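Local coordinates for protein 4-alpha-glucanotransferase (Streptococcus agalactiae, PDB 6M6T) that belongs to the amylomaltase family, enzymes built on a TIM barrel, and binds glycan ligands in pockets that include residues at the ends of its barrel strands, at residues 290-295 and 339-344; 42-47 and 211-216; 70-75 and 107-112. All coordinates share one frame; numbering follows the deposited sequence.

Interaction 1. Residues 290-295 and 339-344; sequences YDYLRI and PIIAEN. With AC1 (4,6-dideoxy-4-{[(1S,4R,5S,6S)-4,5,6-trihydroxy-3-(hydroxymethyl)cyclohex-2-en-1-yl]amino}-alpha-D-glucopyranose), chain J.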
# COMPACT_ATOMS: atom_id res chain seq x y z
N TYR A 290 1.95 -8.30 -8.73
CA TYR A 290 3.22 -8.21 -8.03
C TYR A 290 4.00 -9.50 -8.21
O TYR A 290 3.58 -10.42 -8.93
CB TYR A 290 2.97 -7.91 -6.55
CG TYR A 290 2.04 -6.73 -6.37
CD1 TYR A 290 2.39 -5.47 -6.87
CD2 TYR A 290 0.82 -6.86 -5.74
CE1 TYR A 290 1.55 -4.37 -6.72
CE2 TYR A 290 -0.02 -5.76 -5.59
CZ TYR A 290 0.34 -4.53 -6.07
OH TYR A 290 -0.50 -3.46 -5.91
N ASP A 291 5.16 -9.54 -7.57
CA ASP A 291 5.96 -10.76 -7.46
C ASP A 291 5.82 -11.39 -6.07
O ASP A 291 5.88 -12.62 -5.94
CB ASP A 291 7.43 -10.46 -7.75
CG ASP A 291 7.65 -9.69 -9.07
OD1 ASP A 291 7.39 -10.25 -10.16
OD2 ASP A 291 8.11 -8.52 -9.01
N TYR A 292 5.62 -10.57 -5.05
CA TYR A 292 5.39 -11.04 -3.69
C TYR A 292 4.29 -10.18 -3.10
O TYR A 292 4.41 -8.96 -3.08
CB TYR A 292 6.67 -10.94 -2.84
CG TYR A 292 7.53 -12.17 -2.88
CD1 TYR A 292 8.36 -12.42 -3.96
CD2 TYR A 292 7.50 -13.09 -1.85
CE1 TYR A 292 9.14 -13.55 -4.01
CE2 TYR A 292 8.29 -14.24 -1.89
CZ TYR A 292 9.10 -14.46 -2.97
OH TYR A 292 9.88 -15.59 -3.01
N LEU A 293 3.23 -10.81 -2.59
CA LEU A 293 2.11 -10.08 -2.02
C LEU A 293 2.20 -10.08 -0.50
O LEU A 293 2.43 -11.11 0.12
CB LEU A 293 0.78 -10.70 -2.45
CG LEU A 293 -0.48 -9.90 -2.14
CD1 LEU A 293 -0.67 -8.75 -3.16
CD2 LEU A 293 -1.70 -10.82 -2.08
N ARG A 294 1.96 -8.91 0.08
CA ARG A 294 2.03 -8.68 1.52
C ARG A 294 0.62 -8.37 1.99
O ARG A 294 0.10 -7.28 1.72
CB ARG A 294 2.98 -7.53 1.82
CG ARG A 294 2.95 -7.05 3.24
CD ARG A 294 2.94 -5.53 3.29
NE ARG A 294 3.52 -4.98 4.50
CZ ARG A 294 2.87 -4.25 5.40
NH1 ARG A 294 3.52 -3.79 6.47
NH2 ARG A 294 1.57 -3.97 5.23
N ILE A 295 -0.02 -9.31 2.67
CA ILE A 295 -1.39 -9.08 3.13
C ILE A 295 -1.33 -8.30 4.44
O ILE A 295 -0.76 -8.77 5.43
CB ILE A 295 -2.20 -10.38 3.25
CG1 ILE A 295 -3.63 -10.05 3.67
CG2 ILE A 295 -1.60 -11.35 4.23
CD1 ILE A 295 -4.28 -8.83 2.94
N PRO A 339 3.57 -16.76 -3.29
CA PRO A 339 4.51 -15.88 -2.58
C PRO A 339 3.84 -14.81 -1.72
O PRO A 339 3.88 -13.63 -2.08
CB PRO A 339 5.29 -15.21 -3.71
CG PRO A 339 4.33 -15.18 -4.85
CD PRO A 339 3.51 -16.43 -4.73
N ILE A 340 3.23 -15.20 -0.59
CA ILE A 340 2.63 -14.25 0.33
C ILE A 340 3.55 -14.04 1.52
O ILE A 340 4.15 -15.00 2.03
CB ILE A 340 1.24 -14.71 0.82
CG1 ILE A 340 0.42 -15.33 -0.32
CG2 ILE A 340 0.50 -13.55 1.47
CD1 ILE A 340 0.36 -14.51 -1.56
N ILE A 341 3.65 -12.80 1.98
CA ILE A 341 4.20 -12.53 3.30
C ILE A 341 3.08 -11.93 4.14
O ILE A 341 2.25 -11.17 3.63
CB ILE A 341 5.44 -11.62 3.27
CG1 ILE A 341 5.06 -10.20 2.89
CG2 ILE A 341 6.49 -12.19 2.32
CD1 ILE A 341 6.25 -9.26 2.80
N ALA A 342 3.04 -12.32 5.41
CA ALA A 342 1.95 -11.99 6.31
C ALA A 342 2.39 -10.93 7.31
O ALA A 342 3.41 -11.08 7.98
CB ALA A 342 1.48 -13.24 7.05
N GLU A 343 1.61 -9.86 7.40
CA GLU A 343 1.89 -8.77 8.34
C GLU A 343 1.16 -9.09 9.64
O GLU A 343 -0.03 -8.82 9.78
CB GLU A 343 1.43 -7.44 7.74
CG GLU A 343 2.04 -6.20 8.37
CD GLU A 343 1.16 -5.61 9.47
OE1 GLU A 343 1.57 -5.65 10.65
OE2 GLU A 343 0.06 -5.09 9.19
N ASN A 344 1.88 -9.65 10.62
CA ASN A 344 1.19 -10.15 11.81
C ASN A 344 1.55 -9.37 13.07
O ASN A 344 1.80 -9.95 14.12
CB ASN A 344 1.49 -11.63 12.00
CG ASN A 344 2.96 -11.92 12.17
OD1 ASN A 344 3.82 -11.21 11.64
ND2 ASN A 344 3.27 -12.97 12.91
C1 AC1 J . 1.52 -1.96 18.80
O2 AC1 J . -0.57 -1.39 19.90
C2 AC1 J . 0.17 -1.25 18.68
C4A AC1 J . -1.65 -2.80 11.80
C3 AC1 J . -0.63 -1.91 17.59
O3 AC1 J . -1.87 -1.21 17.52
C4 AC1 J . 0.11 -1.81 16.26
N4A AC1 J . -0.57 -2.55 15.20
C5 AC1 J . 1.50 -2.42 16.37
O5 AC1 J . 2.24 -1.86 17.51
C6 AC1 J . 2.22 -2.19 15.03
C1B AC1 J . -1.66 -1.82 14.53
C2B AC1 J . -2.59 -2.88 14.01
O2B AC1 J . -2.90 -3.74 15.11
C3B AC1 J . -1.86 -3.69 12.97
O3B AC1 J . -2.67 -4.76 12.52
O4 AC1 J . -0.87 -3.52 10.82
C5B AC1 J . -1.06 -1.59 12.18
C7B AC1 J . -1.12 -1.09 13.48
C6B AC1 J . -0.39 -0.76 11.11
O6B AC1 J . 0.10 -1.68 10.13
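Pro339 lays its CB over one face of the Tyr292 ring, 3.7 Å from the centroid and 15° off the ring normal. This CH-pi contact suits a proline, whose rigid ring offers C-H groups to an aromatic face. Both residues are partly exposed and form the solvent-facing end of the contact, where Ile341 CG2 approaches the Tyr292 ring only obliquely. Tyr292 also meets Phe43 edge-to-face.

Farther along, strands 292-295 and 340-342 run parallel, and the residues paired there from Leu293 and Ile340 onward are buried. Leu293 N donates to Pro339 O (2.9 Å), Ile341 N to Leu293 O, Ile295 N to Ile341 O, and Glu343 N more distantly to Ile295 O (3.3 Å). With chi1 at 71°, Ile341 places CG1 between its backbone N and carbonyl carbon, where it rests on Arg294 CB at 3.5 Å. On the other face, Leu293 CB meets Ile340 CD1 at 3.9 Å and Ile295 CG2 meets Ile340 CG2, branched aliphatics filling a layer that continues to Phe361.

At the C-terminal end Glu343 CG sits over a guanidinium face of Arg294, 3.4 Å from NH1. No N-H points at the carboxylate; the two groups bond instead to other partners, Arg294 NH2 in a salt bridge with Asp216 and Glu343 OE2 accepting from His297 N. Glu343 OE2 also lies 2.4 Å from O4 of AC1, a length to be read cautiously at this resolution. A ligand-contacting acid just past its strand is characteristic of TIM-barrel enzymes, whose ligand sites lie at the C-terminal ends of the barrel strands.

Interaction 2. Residues 42-47 and 211-216; sequences KFWQIL and IQIIGD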
# COMPACT_ATOMS: atom_id res chain seq x y z
N LYS A 42 17.40 -7.29 -3.83
CA LYS A 42 16.46 -8.24 -4.41
C LYS A 42 15.06 -7.68 -4.53
O LYS A 42 14.39 -7.94 -5.54
CB LYS A 42 16.43 -9.53 -3.58
CG LYS A 42 15.48 -10.58 -4.10
CD LYS A 42 16.18 -11.66 -4.87
CE LYS A 42 15.23 -12.80 -5.22
NZ LYS A 42 14.54 -13.24 -3.99
N PHE A 43 14.63 -6.87 -3.56
CA PHE A 43 13.22 -6.51 -3.46
C PHE A 43 13.03 -5.00 -3.44
O PHE A 43 13.84 -4.26 -2.86
CB PHE A 43 12.57 -7.13 -2.20
CG PHE A 43 12.55 -8.62 -2.21
CD1 PHE A 43 11.88 -9.31 -3.21
CD2 PHE A 43 13.24 -9.34 -1.26
CE1 PHE A 43 11.89 -10.70 -3.24
CE2 PHE A 43 13.25 -10.74 -1.28
CZ PHE A 43 12.58 -11.41 -2.27
N TRP A 44 11.95 -4.56 -4.08
CA TRP A 44 11.36 -3.23 -3.94
C TRP A 44 9.99 -3.44 -3.31
O TRP A 44 9.12 -4.05 -3.95
CB TRP A 44 11.24 -2.51 -5.30
CG TRP A 44 10.82 -1.08 -5.21
CD1 TRP A 44 10.49 -0.40 -4.09
CD2 TRP A 44 10.71 -0.13 -6.30
NE1 TRP A 44 10.15 0.91 -4.40
CE2 TRP A 44 10.30 1.10 -5.74
CE3 TRP A 44 10.93 -0.20 -7.68
CZ2 TRP A 44 10.10 2.23 -6.51
CZ3 TRP A 44 10.70 0.93 -8.44
CH2 TRP A 44 10.29 2.13 -7.85
N GLN A 45 9.81 -2.99 -2.07
CA GLN A 45 8.49 -2.99 -1.46
C GLN A 45 7.85 -1.62 -1.65
O GLN A 45 8.42 -0.60 -1.26
CB GLN A 45 8.54 -3.34 0.03
CG GLN A 45 7.15 -3.56 0.66
CD GLN A 45 7.19 -4.32 1.98
OE1 GLN A 45 8.25 -4.75 2.45
NE2 GLN A 45 6.03 -4.50 2.59
N ILE A 46 6.66 -1.61 -2.25
CA ILE A 46 5.87 -0.40 -2.37
C ILE A 46 4.65 -0.51 -1.45
O ILE A 46 4.39 -1.55 -0.82
CB ILE A 46 5.45 -0.14 -3.84
CG1 ILE A 46 4.74 -1.38 -4.40
CG2 ILE A 46 6.67 0.20 -4.70
CD1 ILE A 46 3.73 -1.10 -5.47
N LEU A 47 3.90 0.60 -1.34
CA LEU A 47 2.59 0.63 -0.68
C LEU A 47 1.55 0.14 -1.69
O LEU A 47 1.89 -0.36 -2.76
CB LEU A 47 2.35 2.03 -0.13
CG LEU A 47 3.36 2.51 0.92
CD1 LEU A 47 2.66 3.43 1.90
CD2 LEU A 47 4.04 1.39 1.68
N ILE A 211 15.05 -7.68 -10.19
CA ILE A 211 14.39 -6.96 -9.10
C ILE A 211 12.94 -7.42 -8.99
O ILE A 211 12.19 -7.36 -9.98
CB ILE A 211 14.48 -5.44 -9.32
CG1 ILE A 211 15.90 -4.97 -9.07
CG2 ILE A 211 13.50 -4.71 -8.38
CD1 ILE A 211 16.50 -5.60 -7.81
N GLN A 212 12.53 -7.83 -7.79
CA GLN A 212 11.18 -8.32 -7.53
C GLN A 212 10.40 -7.34 -6.66
O GLN A 212 10.96 -6.73 -5.74
CB GLN A 212 11.24 -9.68 -6.85
CG GLN A 212 12.04 -10.73 -7.60
CD GLN A 212 11.23 -11.98 -7.86
OE1 GLN A 212 10.90 -12.71 -6.92
NE2 GLN A 212 10.89 -12.21 -9.13
N ILE A 213 9.09 -7.20 -6.94
CA ILE A 213 8.21 -6.22 -6.30
C ILE A 213 7.36 -6.89 -5.22
O ILE A 213 6.64 -7.86 -5.49
CB ILE A 213 7.30 -5.53 -7.33
CG1 ILE A 213 8.14 -4.82 -8.38
CG2 ILE A 213 6.33 -4.57 -6.64
CD1 ILE A 213 8.99 -3.71 -7.80
N ILE A 214 7.42 -6.35 -4.00
CA ILE A 214 6.50 -6.72 -2.94
C ILE A 214 5.37 -5.70 -2.92
O ILE A 214 5.54 -4.57 -2.47
CB ILE A 214 7.18 -6.79 -1.57
CG1 ILE A 214 8.52 -7.50 -1.64
CG2 ILE A 214 6.30 -7.48 -0.59
CD1 ILE A 214 9.43 -7.11 -0.49
N GLY A 215 4.20 -6.12 -3.41
CA GLY A 215 3.01 -5.31 -3.28
C GLY A 215 2.28 -5.49 -1.95
O GLY A 215 2.44 -6.48 -1.23
N ASP A 216 1.47 -4.48 -1.63
CA ASP A 216 0.66 -4.41 -0.41
C ASP A 216 -0.80 -4.62 -0.78
O ASP A 216 -1.31 -3.98 -1.71
CB ASP A 216 0.84 -3.03 0.26
CG ASP A 216 1.12 -3.12 1.77
OD1 ASP A 216 0.54 -4.00 2.45
OD2 ASP A 216 1.91 -2.28 2.28
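Ile214 overlaps two neighbours at once, its CD1 lying 3.6 Å from Phe43 CB and 3.9 Å from Gln45 CB. The three belong to adjacent parallel strands of the TIM barrel, 43-45 and 212-217, and share a face with Gln212. Phe43 and Gln212 run alongside each other in the same direction, CD1 of the ring 3.7 Å from CB of the glutamine, so that the aliphatic part of a polar residue does the packing.

Gln45 is extended, its CG anti to the backbone N (chi1 -171°), and OE1 of its buried amide is hydrogen-bonded to the Tyr392 hydroxyl. Asp216, near the C-terminal end of its strand, sets CB against the backbone of Ile46 and Leu47, while its OD2 is hydrogen-bonded to the Tyr59 hydroxyl.

Between the backbones Gln212 N donates to Lys42 O, Trp44 N to Gln212 O, Ile214 N to Trp44 O and Ile46 N to Ile214 O, the last the longest at 3.2 Å. The face of Trp44 and Ile213 is apolar and packs toward helix 27-38, where Val33 and Leu36 touch the Trp44 side chain. Trp44 NE1 is bound to Met11 O, while Ile213 CD1 presses on Trp44 CB at 3.6 Å.

Interaction 3. Residues 70-75 and 107-112; sequences HLIDFD and EKRRPV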
# COMPACT_ATOMS: atom_id res chain seq x y z
N HIS A 70 -2.91 9.22 -9.76
CA HIS A 70 -1.87 10.23 -9.56
C HIS A 70 -0.50 9.74 -10.00
O HIS A 70 0.40 10.56 -10.23
CB HIS A 70 -1.82 10.65 -8.10
CG HIS A 70 -3.03 11.42 -7.66
ND1 HIS A 70 -3.20 11.84 -6.35
CD2 HIS A 70 -4.11 11.85 -8.35
CE1 HIS A 70 -4.35 12.49 -6.26
NE2 HIS A 70 -4.92 12.51 -7.46
N LEU A 71 -0.31 8.44 -10.12
CA LEU A 71 1.00 7.89 -10.42
C LEU A 71 1.26 7.76 -11.91
O LEU A 71 2.36 7.36 -12.29
CB LEU A 71 1.16 6.52 -9.74
CG LEU A 71 0.82 6.49 -8.25
CD1 LEU A 71 1.31 5.20 -7.60
CD2 LEU A 71 1.41 7.70 -7.57
N ILE A 72 0.28 8.10 -12.75
CA ILE A 72 0.52 8.09 -14.19
C ILE A 72 1.52 9.18 -14.56
O ILE A 72 1.49 10.30 -14.02
CB ILE A 72 -0.80 8.25 -14.96
CG1 ILE A 72 -1.42 6.87 -15.17
CG2 ILE A 72 -0.59 8.95 -16.29
CD1 ILE A 72 -2.77 6.93 -15.77
N ASP A 73 2.46 8.85 -15.45
CA ASP A 73 3.54 9.76 -15.78
C ASP A 73 3.18 10.55 -17.03
O ASP A 73 2.86 9.96 -18.07
CB ASP A 73 4.86 9.02 -16.00
CG ASP A 73 6.02 9.98 -16.24
OD1 ASP A 73 6.25 10.88 -15.40
OD2 ASP A 73 6.69 9.82 -17.29
N PHE A 74 3.26 11.87 -16.92
CA PHE A 74 3.01 12.70 -18.08
C PHE A 74 4.09 12.54 -19.16
O PHE A 74 3.78 12.62 -20.35
CB PHE A 74 2.89 14.16 -17.65
CG PHE A 74 1.65 14.45 -16.87
CD1 PHE A 74 0.58 13.56 -16.89
CD2 PHE A 74 1.54 15.60 -16.11
CE1 PHE A 74 -0.57 13.82 -16.17
CE2 PHE A 74 0.40 15.86 -15.39
CZ PHE A 74 -0.66 14.97 -15.42
N ASP A 75 5.34 12.29 -18.76
CA ASP A 75 6.42 12.19 -19.75
C ASP A 75 6.26 10.94 -20.60
O ASP A 75 6.37 11.00 -21.83
CB ASP A 75 7.78 12.19 -19.05
CG ASP A 75 8.14 13.55 -18.46
OD1 ASP A 75 7.86 14.59 -19.12
OD2 ASP A 75 8.71 13.58 -17.34
N GLU A 107 -6.90 18.19 -8.56
CA GLU A 107 -7.31 19.37 -9.31
C GLU A 107 -6.45 19.55 -10.56
O GLU A 107 -6.96 19.63 -11.68
CB GLU A 107 -7.24 20.60 -8.40
CG GLU A 107 -7.34 21.97 -9.11
CD GLU A 107 -6.58 23.10 -8.39
OE1 GLU A 107 -5.51 23.53 -8.90
OE2 GLU A 107 -7.07 23.55 -7.32
N LYS A 108 -5.12 19.57 -10.39
CA LYS A 108 -4.25 20.02 -11.47
C LYS A 108 -3.95 18.95 -12.51
O LYS A 108 -3.57 19.30 -13.63
CB LYS A 108 -2.94 20.56 -10.89
CG LYS A 108 -3.11 21.86 -10.11
CD LYS A 108 -1.89 22.77 -10.24
CE LYS A 108 -2.08 24.04 -9.42
NZ LYS A 108 -2.60 23.74 -8.06
N ARG A 109 -4.11 17.67 -12.19
CA ARG A 109 -3.80 16.67 -13.21
C ARG A 109 -4.90 16.52 -14.24
O ARG A 109 -4.66 15.95 -15.31
CB ARG A 109 -3.52 15.31 -12.58
CG ARG A 109 -2.42 15.31 -11.56
CD ARG A 109 -2.27 13.94 -10.94
NE ARG A 109 -1.81 12.92 -11.89
CZ ARG A 109 -0.54 12.79 -12.28
NH1 ARG A 109 0.39 13.61 -11.80
NH2 ARG A 109 -0.21 11.84 -13.14
N ARG A 110 -6.11 17.03 -13.94
CA ARG A 110 -7.29 16.57 -14.67
C ARG A 110 -7.37 17.10 -16.10
O ARG A 110 -7.62 16.30 -17.01
CB ARG A 110 -8.55 16.91 -13.86
CG ARG A 110 -9.80 16.29 -14.39
CD ARG A 110 -9.66 14.79 -14.41
NE ARG A 110 -10.83 14.11 -14.96
CZ ARG A 110 -11.97 13.91 -14.30
NH1 ARG A 110 -12.12 14.37 -13.05
NH2 ARG A 110 -12.97 13.27 -14.89
N PRO A 111 -7.20 18.41 -16.37
CA PRO A 111 -7.06 18.84 -17.78
C PRO A 111 -6.08 18.00 -18.59
O PRO A 111 -6.38 17.63 -19.74
CB PRO A 111 -6.55 20.28 -17.65
CG PRO A 111 -6.15 20.45 -16.19
CD PRO A 111 -7.10 19.55 -15.46
N VAL A 112 -4.93 17.66 -18.00
CA VAL A 112 -3.87 16.93 -18.70
C VAL A 112 -4.30 15.51 -19.04
O VAL A 112 -4.16 15.04 -20.18
CB VAL A 112 -2.59 16.93 -17.84
CG1 VAL A 112 -1.45 16.29 -18.61
CG2 VAL A 112 -2.27 18.33 -17.32
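Arg109 stacks its guanidinium on the ring of Phe74, the two planes 15° apart and their centres 4.4 Å from each other; the stack is offset, the guanidinium lying toward CZ and CE1 of the ring. Across the opposite face of the same guanidinium stands the carbonyl of His70, its O 3.2 Å from Arg109 CZ; it faces the plane and receives no N-H. The group is thus held between an aromatic ring and a peptide oxygen. At its edge, Arg109 NH2 donates a hydrogen bond to Ile72 O, modelled at 2.5 Å, a length that is doubtful at this resolution.

The bend in the arginine makes this possible: chi3 of 66° folds the chain beyond CG, and CD passes His70 CD2 at 3.8 Å, with the imidazole steeply inclined to the guanidinium.

Phe74 has a partner on each face. On the face away from Arg109, Val112 CG1 sits over the ring centre, 3.5 Å from the centroid and 11° off the normal, a CH-pi contact. Val112 turns CG1 anti to its own backbone N, and helix 105-122 presents this methyl together with Arg109 from one turn earlier. An aromatic residue suits the place because one face can receive a cation and the other a methyl. Phe74 also meets Tyr88 edge-to-face.

Asp73 N-caps helix 74-78, its OD2 bound to Leu76 N. No carboxylate of the two segments pairs with Arg109, and Asp73 OD1 is 6.9 Å from its NH2. Within this contact the positive charge meets pi electrons and carbonyl oxygens rather than a carboxylate, which probably helps to stabilise it.

Interactions 1 and 2 belong to one parallel sheet, the barrel core, where strands 292-295 and 212-217 are neighbours; their centres are 10 Å apart. A backbone hydrogen bond joins them, from Arg294 N to Gly215 O, as does the carboxylate of Asp291 at Ile213 N. Interaction 3 lies farther out, its centre about 20 Å from the chain centre, in the long excursion between strands 43-45 and 212-217, about half helical and with no strand; its nearest atoms are about 7 Å from interaction 2. All three are buried, yet their chemistry differs: regular strand pairing in the barrel, against a stack of side chains with one arginine-to-carbonyl bond outside it. Of the three, interaction 1 alone meets AC1.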